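Local coordinates for protein Fe-superoxide dismutase homolog (Plasmodium berghei, PDB 2A03) that probably destroys superoxide radicals as an iron/manganese-family dismutase, converting superoxide into hydrogen peroxide and molecular oxygen, at residues Leu32-His35 and Tyr36-His40; Gly95-Gly99 and Glu100-Lys104; Gly151-Lys155 and Glu156-Ile160. All blocks are in the same frame, centred on the assembly; numbering follows the deposited sequence.

Contact 1. Residues Leu32-His35 and Tyr36-His40; sequences LSFH and YNKHH. With MN (manganese (II) ion), chain C.
His35 and His39, one turn apart on helix 29-51 of the alpha-hairpin domain, put a metal ligand of the superoxide dismutase active site next to a residue of the dimer interface. The ring of His35 binds the manganese ion through NE2, and the NE2-to-manganese distance is 2.2 Å. Its CD2 and CE1 are equally far from the ion, 3.1 Å each, so the metal lies symmetrically before the nitrogen. Water 1 also binds the manganese, its O 2.3 Å from the ion; the angle from NE2 of His35 through the metal to this water is about 175°, which puts the two ligands trans. His82, Asp166 and His170 complete the site.

With chi1 at -156°, CG of His35 stands opposite the backbone N, and the imidazole leaves the helix toward the metal. CG of His39 instead lies beside its backbone N, anti to the carbonyl carbon, which brings its CD2 to 3.9 Å from CA of His35, at the edge of the His39 ring. That ring stacks on the ligand His170, and its NE2 is hydrogen-bonded to Tyr173 OH of the second subunit. In this family such a histidine-tyrosine pair links the two active sites across the interface, and a similar role is probable here.

The backbone between the histidines widens into a pi-type turn. Phe34 O accepts twice, a straighter bond coming from His39 N (162° at the hydrogen) and a more bent one from Lys38 N. His40 N likewise reaches five residues back, to His35 O. On the flank facing Asn178 of the second subunit, Phe34 and Lys38 run side by side in the same direction, with Phe34 CD1 3.9 Å from Lys38 CG.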
# COMPACT_ATOMS: atom_id res chain seq x y z
N LEU A 32 1.75 -17.15 2.86
CA LEU A 32 3.11 -17.42 2.40
C LEU A 32 3.19 -17.78 0.93
O LEU A 32 4.14 -17.38 0.26
CB LEU A 32 3.77 -18.53 3.22
CG LEU A 32 4.74 -17.97 4.23
CD1 LEU A 32 3.98 -17.11 5.18
CD2 LEU A 32 5.49 -19.09 4.98
N SER A 33 2.22 -18.54 0.44
CA SER A 33 2.25 -18.96 -0.94
C SER A 33 2.05 -17.78 -1.87
O SER A 33 2.76 -17.66 -2.85
CB SER A 33 1.23 -20.08 -1.24
OG SER A 33 -0.07 -19.57 -1.33
N PHE A 34 1.11 -16.88 -1.59
CA PHE A 34 0.95 -15.69 -2.43
C PHE A 34 2.12 -14.72 -2.22
O PHE A 34 2.71 -14.21 -3.19
CB PHE A 34 -0.40 -14.98 -2.17
CG PHE A 34 -1.56 -15.63 -2.87
CD1 PHE A 34 -1.80 -15.36 -4.23
CD2 PHE A 34 -2.40 -16.50 -2.21
CE1 PHE A 34 -2.88 -15.99 -4.91
CE2 PHE A 34 -3.48 -17.12 -2.88
CZ PHE A 34 -3.72 -16.87 -4.22
N HIS A 35 2.48 -14.47 -0.97
CA HIS A 35 3.50 -13.49 -0.63
C HIS A 35 4.87 -13.90 -1.18
O HIS A 35 5.60 -13.07 -1.70
CB HIS A 35 3.56 -13.33 0.89
CG HIS A 35 4.11 -12.01 1.35
ND1 HIS A 35 4.01 -11.59 2.66
CD2 HIS A 35 4.75 -11.02 0.67
CE1 HIS A 35 4.58 -10.40 2.77
NE2 HIS A 35 5.02 -10.03 1.58
N TYR A 36 5.22 -15.18 -1.05
CA TYR A 36 6.51 -15.68 -1.56
C TYR A 36 6.45 -16.06 -3.06
O TYR A 36 7.29 -15.60 -3.84
CB TYR A 36 6.97 -16.86 -0.72
CG TYR A 36 8.31 -17.48 -1.14
CD1 TYR A 36 9.50 -16.82 -0.92
CD2 TYR A 36 8.35 -18.73 -1.75
CE1 TYR A 36 10.70 -17.38 -1.27
CE2 TYR A 36 9.56 -19.31 -2.14
CZ TYR A 36 10.73 -18.62 -1.88
OH TYR A 36 11.95 -19.16 -2.23
N ASN A 37 5.49 -16.91 -3.44
CA ASN A 37 5.44 -17.44 -4.82
C ASN A 37 4.89 -16.48 -5.86
O ASN A 37 5.11 -16.68 -7.05
CB ASN A 37 4.66 -18.76 -4.89
CG ASN A 37 5.39 -19.93 -4.22
OD1 ASN A 37 6.61 -20.05 -4.31
ND2 ASN A 37 4.63 -20.79 -3.56
N LYS A 38 4.16 -15.45 -5.42
CA LYS A 38 3.65 -14.43 -6.35
C LYS A 38 4.32 -13.09 -6.17
O LYS A 38 4.92 -12.61 -7.11
CB LYS A 38 2.14 -14.27 -6.25
CG LYS A 38 1.39 -15.53 -6.54
CD LYS A 38 1.43 -15.84 -8.00
CE LYS A 38 0.59 -17.07 -8.34
NZ LYS A 38 0.60 -17.27 -9.86
N HIS A 39 4.25 -12.49 -4.99
CA HIS A 39 4.85 -11.17 -4.79
C HIS A 39 6.39 -11.20 -4.85
O HIS A 39 6.99 -10.51 -5.69
CB HIS A 39 4.35 -10.50 -3.51
CG HIS A 39 2.88 -10.17 -3.52
ND1 HIS A 39 2.38 -9.05 -4.14
CD2 HIS A 39 1.82 -10.80 -2.96
CE1 HIS A 39 1.07 -9.01 -3.98
NE2 HIS A 39 0.70 -10.06 -3.27
N HIS A 40 7.02 -11.99 -3.98
CA HIS A 40 8.49 -11.98 -3.90
C HIS A 40 9.11 -12.50 -5.21
O HIS A 40 10.00 -11.88 -5.78
CB HIS A 40 8.96 -12.81 -2.70
CG HIS A 40 10.39 -12.57 -2.30
ND1 HIS A 40 10.97 -13.20 -1.22
CD2 HIS A 40 11.36 -11.79 -2.85
CE1 HIS A 40 12.24 -12.82 -1.11
NE2 HIS A 40 12.50 -11.96 -2.09
MN MN C . 5.51 -8.00 1.06
O HOH W 1 6.07 -5.79 0.69

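Contact 2. Residues Gly95-Gly99 and Glu100-Lys104; sequences GEPHG and EIKEK
Pro97 and Ile101 meet where the loop 95-99 enters helix 100-109: CB of the proline ring is 4.0 Å from the CG2 branch of the isoleucine. This apolar touch belongs to a helix N-terminus in which Gly99 holds the N-cap position. The same CG2 also lies 3.3 Å from His98 O, so this methyl packs against both side chain and backbone of the incoming loop. CG1 of Ile101, anti to the backbone N (chi1 -165°), takes the remainder of the side chain away from that loop.

Lys102 supplies the second half of the first shell. Its CB is 3.7 Å from CA of His98, and its CD passes 3.6 Å from Pro97 O. The aliphatic chain crosses the proline ring at about a right angle. Only beyond CD does the lysine bend, at chi4, and NZ is hydrogen-bonded one turn further along the helix to Gln106 OE1.

Both bonds accepted by Gly99 O, at the cap, are weak. It receives Glu103 N at 3.5 Å with a nearly straight N-H direction, and Lys102 N at 3.1 Å with a sharply bent one (121°). The regular series begins with Lys104 N to Glu100 O. Gly99 itself has positive phi (76°), a conformation glycine adopts readily and which turns the chain into the helix.

In the next shell Asn197 of helix 193-204 ties both sides of the cap together: its OD1 accepts from Ile101 N and its ND2 donates to His98 O. His98 NE2 is paired with Asn194 OD1 one turn earlier on that helix. Pro97 and Ile101 both rest on Trp193, while Phe112 of helix 112-125 meets Pro97 and Leu142 of strand 142-148 meets Ile101.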
# COMPACT_ATOMS: atom_id res chain seq x y z
N GLY A 95 8.27 -15.14 21.29
CA GLY A 95 8.53 -14.97 22.71
C GLY A 95 9.57 -13.91 23.03
O GLY A 95 9.88 -13.03 22.22
N GLU A 96 10.07 -13.99 24.25
CA GLU A 96 11.08 -13.07 24.76
C GLU A 96 12.37 -13.27 24.01
O GLU A 96 12.75 -14.38 23.73
CB GLU A 96 11.38 -13.37 26.23
CG GLU A 96 10.17 -13.41 27.13
CD GLU A 96 9.54 -12.07 27.22
OE1 GLU A 96 10.11 -11.20 27.90
OE2 GLU A 96 8.48 -11.89 26.58
N PRO A 97 13.10 -12.18 23.76
CA PRO A 97 14.41 -12.32 23.15
C PRO A 97 15.38 -13.06 24.08
O PRO A 97 15.09 -13.26 25.25
CB PRO A 97 14.87 -10.87 22.97
CG PRO A 97 14.18 -10.14 24.04
CD PRO A 97 12.81 -10.78 24.08
N HIS A 98 16.53 -13.45 23.55
CA HIS A 98 17.58 -14.08 24.35
C HIS A 98 18.92 -13.76 23.69
O HIS A 98 18.97 -13.29 22.56
CB HIS A 98 17.38 -15.59 24.39
CG HIS A 98 17.42 -16.23 23.04
ND1 HIS A 98 16.29 -16.41 22.26
CD2 HIS A 98 18.47 -16.67 22.30
CE1 HIS A 98 16.64 -16.96 21.11
NE2 HIS A 98 17.95 -17.12 21.10
N GLY A 99 20.00 -14.01 24.40
CA GLY A 99 21.32 -13.73 23.86
C GLY A 99 21.63 -12.25 23.90
O GLY A 99 21.05 -11.50 24.69
N GLU A 100 22.54 -11.83 23.03
CA GLU A 100 23.01 -10.46 23.00
C GLU A 100 21.86 -9.49 22.72
O GLU A 100 21.81 -8.39 23.30
CB GLU A 100 24.11 -10.29 21.96
CG GLU A 100 25.39 -11.13 22.20
CD GLU A 100 26.25 -10.64 23.37
OE1 GLU A 100 25.98 -9.55 23.90
OE2 GLU A 100 27.22 -11.37 23.73
N ILE A 101 20.93 -9.91 21.87
CA ILE A 101 19.82 -9.04 21.48
C ILE A 101 18.93 -8.71 22.69
O ILE A 101 18.45 -7.61 22.80
CB ILE A 101 18.99 -9.60 20.26
CG1 ILE A 101 18.09 -8.51 19.66
CG2 ILE A 101 18.12 -10.80 20.63
CD1 ILE A 101 18.88 -7.31 19.12
N LYS A 102 18.75 -9.66 23.60
CA LYS A 102 18.06 -9.38 24.84
C LYS A 102 18.74 -8.26 25.63
O LYS A 102 18.10 -7.28 25.98
CB LYS A 102 17.91 -10.62 25.70
CG LYS A 102 17.25 -10.34 27.05
CD LYS A 102 16.98 -11.59 27.82
CE LYS A 102 16.17 -11.33 29.11
NZ LYS A 102 17.00 -10.91 30.27
N GLU A 103 20.04 -8.41 25.91
CA GLU A 103 20.81 -7.37 26.60
C GLU A 103 20.65 -6.02 25.92
O GLU A 103 20.39 -5.00 26.57
CB GLU A 103 22.31 -7.68 26.61
CG GLU A 103 22.71 -9.03 27.15
CD GLU A 103 24.19 -9.10 27.55
OE1 GLU A 103 24.81 -8.05 27.80
OE2 GLU A 103 24.73 -10.22 27.64
N LYS A 104 20.87 -6.02 24.61
CA LYS A 104 20.88 -4.82 23.77
C LYS A 104 19.53 -4.09 23.76
O LYS A 104 19.48 -2.86 23.90
CB LYS A 104 21.30 -5.21 22.35
CG LYS A 104 21.73 -4.05 21.48
CD LYS A 104 23.07 -3.46 21.93
CE LYS A 104 23.53 -2.40 20.93
NZ LYS A 104 24.14 -1.26 21.61

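Contact 3. Residues Gly151-Lys155 and Glu156-Ile160; sequences GNPIK and ENTGI
Asn152 and Glu156 are bonded across a compact turn in the loop joining strands 142-148 and 160-166 of the antiparallel sheet, a turn combining an Asx motif, a type I beta turn and a Schellman-type ending. Among the backbone bonds, Glu156 N donates to Asn152 O at 3.0 Å, almost straight and in the carbonyl plane. Thr158 N donates to Pro153 O at 2.8 Å, on a lone pair of that carbonyl. Asn157 N bonds Ile154 O from above the carbonyl plane, closing the type I turn. The last two bonds, nested as a six-residue and a four-residue closure, together with the positive phi of Asn157 (57°), meet the Schellman definition.

Bonds from side chain to backbone fix the front of the turn. OD1 of Asn152 accepts from Lys155 N, three residues on, at 3.0 Å and nearly straight (170°), and more weakly from Ile154 N; this is the Asx motif. Its ND2 is held by Asn81 OD1 of helix 70-87.

Van der Waals contacts, some of them carbon to oxygen, make up the remainder. CB of Pro153 lies 3.4 Å from Gly159 O, while the proline also makes apolar contact with Leu145 and Trp133 of the sheet. Glu156 has an extended chain beyond CG that runs back along the loop, so its OE2 comes 3.7 Å from Gly151 CA.

Water joins the far end: water 2 donates to Ile154 O and, at 3.2 Å, to Asn157 OD1, an oxygen that Lys138 NZ also binds.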
# COMPACT_ATOMS: atom_id res chain seq x y z
N GLY A 151 11.43 1.23 0.52
CA GLY A 151 12.54 1.84 1.23
C GLY A 151 13.13 0.94 2.31
O GLY A 151 12.41 0.15 2.92
N ASN A 152 14.44 1.05 2.51
CA ASN A 152 15.10 0.37 3.62
C ASN A 152 16.27 1.21 4.17
O ASN A 152 16.76 2.10 3.47
CB ASN A 152 15.54 -1.04 3.22
CG ASN A 152 16.69 -1.05 2.23
OD1 ASN A 152 17.76 -0.49 2.48
ND2 ASN A 152 16.49 -1.74 1.13
N PRO A 153 16.68 0.97 5.43
CA PRO A 153 17.75 1.72 6.14
C PRO A 153 19.15 1.75 5.50
O PRO A 153 19.94 2.68 5.74
CB PRO A 153 17.81 1.03 7.50
CG PRO A 153 16.44 0.43 7.68
CD PRO A 153 16.05 -0.03 6.32
N ILE A 154 19.46 0.74 4.70
CA ILE A 154 20.71 0.71 3.96
C ILE A 154 20.67 1.81 2.91
O ILE A 154 21.50 2.72 2.93
CB ILE A 154 20.96 -0.68 3.32
CG1 ILE A 154 20.90 -1.75 4.41
CG2 ILE A 154 22.32 -0.72 2.63
CD1 ILE A 154 21.32 -3.12 3.95
N LYS A 155 19.70 1.74 2.02
CA LYS A 155 19.55 2.74 0.99
C LYS A 155 19.48 4.12 1.60
O LYS A 155 20.17 5.03 1.16
CB LYS A 155 18.29 2.49 0.14
CG LYS A 155 18.13 3.47 -1.05
CD LYS A 155 19.38 3.47 -1.96
CE LYS A 155 19.23 4.38 -3.19
NZ LYS A 155 20.38 4.20 -4.17
N GLU A 156 18.66 4.28 2.63
CA GLU A 156 18.44 5.58 3.27
C GLU A 156 19.59 6.00 4.20
O GLU A 156 19.60 7.11 4.71
CB GLU A 156 17.11 5.56 4.01
CG GLU A 156 15.93 5.38 3.06
CD GLU A 156 14.58 5.32 3.75
OE1 GLU A 156 14.47 5.77 4.92
OE2 GLU A 156 13.61 4.84 3.11
N ASN A 157 20.54 5.09 4.41
CA ASN A 157 21.70 5.29 5.26
C ASN A 157 21.35 5.67 6.70
O ASN A 157 22.00 6.52 7.31
CB ASN A 157 22.63 6.33 4.63
CG ASN A 157 24.03 6.34 5.25
OD1 ASN A 157 24.59 5.28 5.59
ND2 ASN A 157 24.60 7.53 5.42
N THR A 158 20.35 5.01 7.27
CA THR A 158 19.86 5.35 8.60
C THR A 158 20.20 4.28 9.63
O THR A 158 20.07 4.52 10.83
CB THR A 158 18.35 5.51 8.59
OG1 THR A 158 17.78 4.44 7.83
CG2 THR A 158 17.95 6.86 7.98
N GLY A 159 20.60 3.10 9.18
CA GLY A 159 21.01 2.07 10.14
C GLY A 159 21.31 0.75 9.49
O GLY A 159 21.08 0.56 8.29
N ILE A 160 21.83 -0.17 10.29
CA ILE A 160 22.04 -1.55 9.86
C ILE A 160 20.86 -2.39 10.34
O ILE A 160 20.62 -2.50 11.54
CB ILE A 160 23.36 -2.12 10.42
CG1 ILE A 160 24.53 -1.26 9.97
CG2 ILE A 160 23.55 -3.56 9.97
CD1 ILE A 160 25.82 -1.52 10.75
O HOH W 2 24.08 2.53 4.09

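Followed from the N terminus, the three contacts come in series, none nested in or crossing another. Contact 1 lies within helix 29-51 of the alpha-hairpin domain and closes no loop; it supplies one ligand, His35, to the metal site and touches the second subunit. Contact 2 ends the connection after helix 70-87 and starts helix 100-109, beside helix 193-204. Contact 3 closes a turn between strands 142-148 and 160-166, the second of which supplies the ligand Asp166. Contacts 2 and 3 both belong to the C-terminal domain, with nearest atoms about 9 Å apart. Contact 1 lies across the chain's centre from both, its centre 30 Å from that of contact 2.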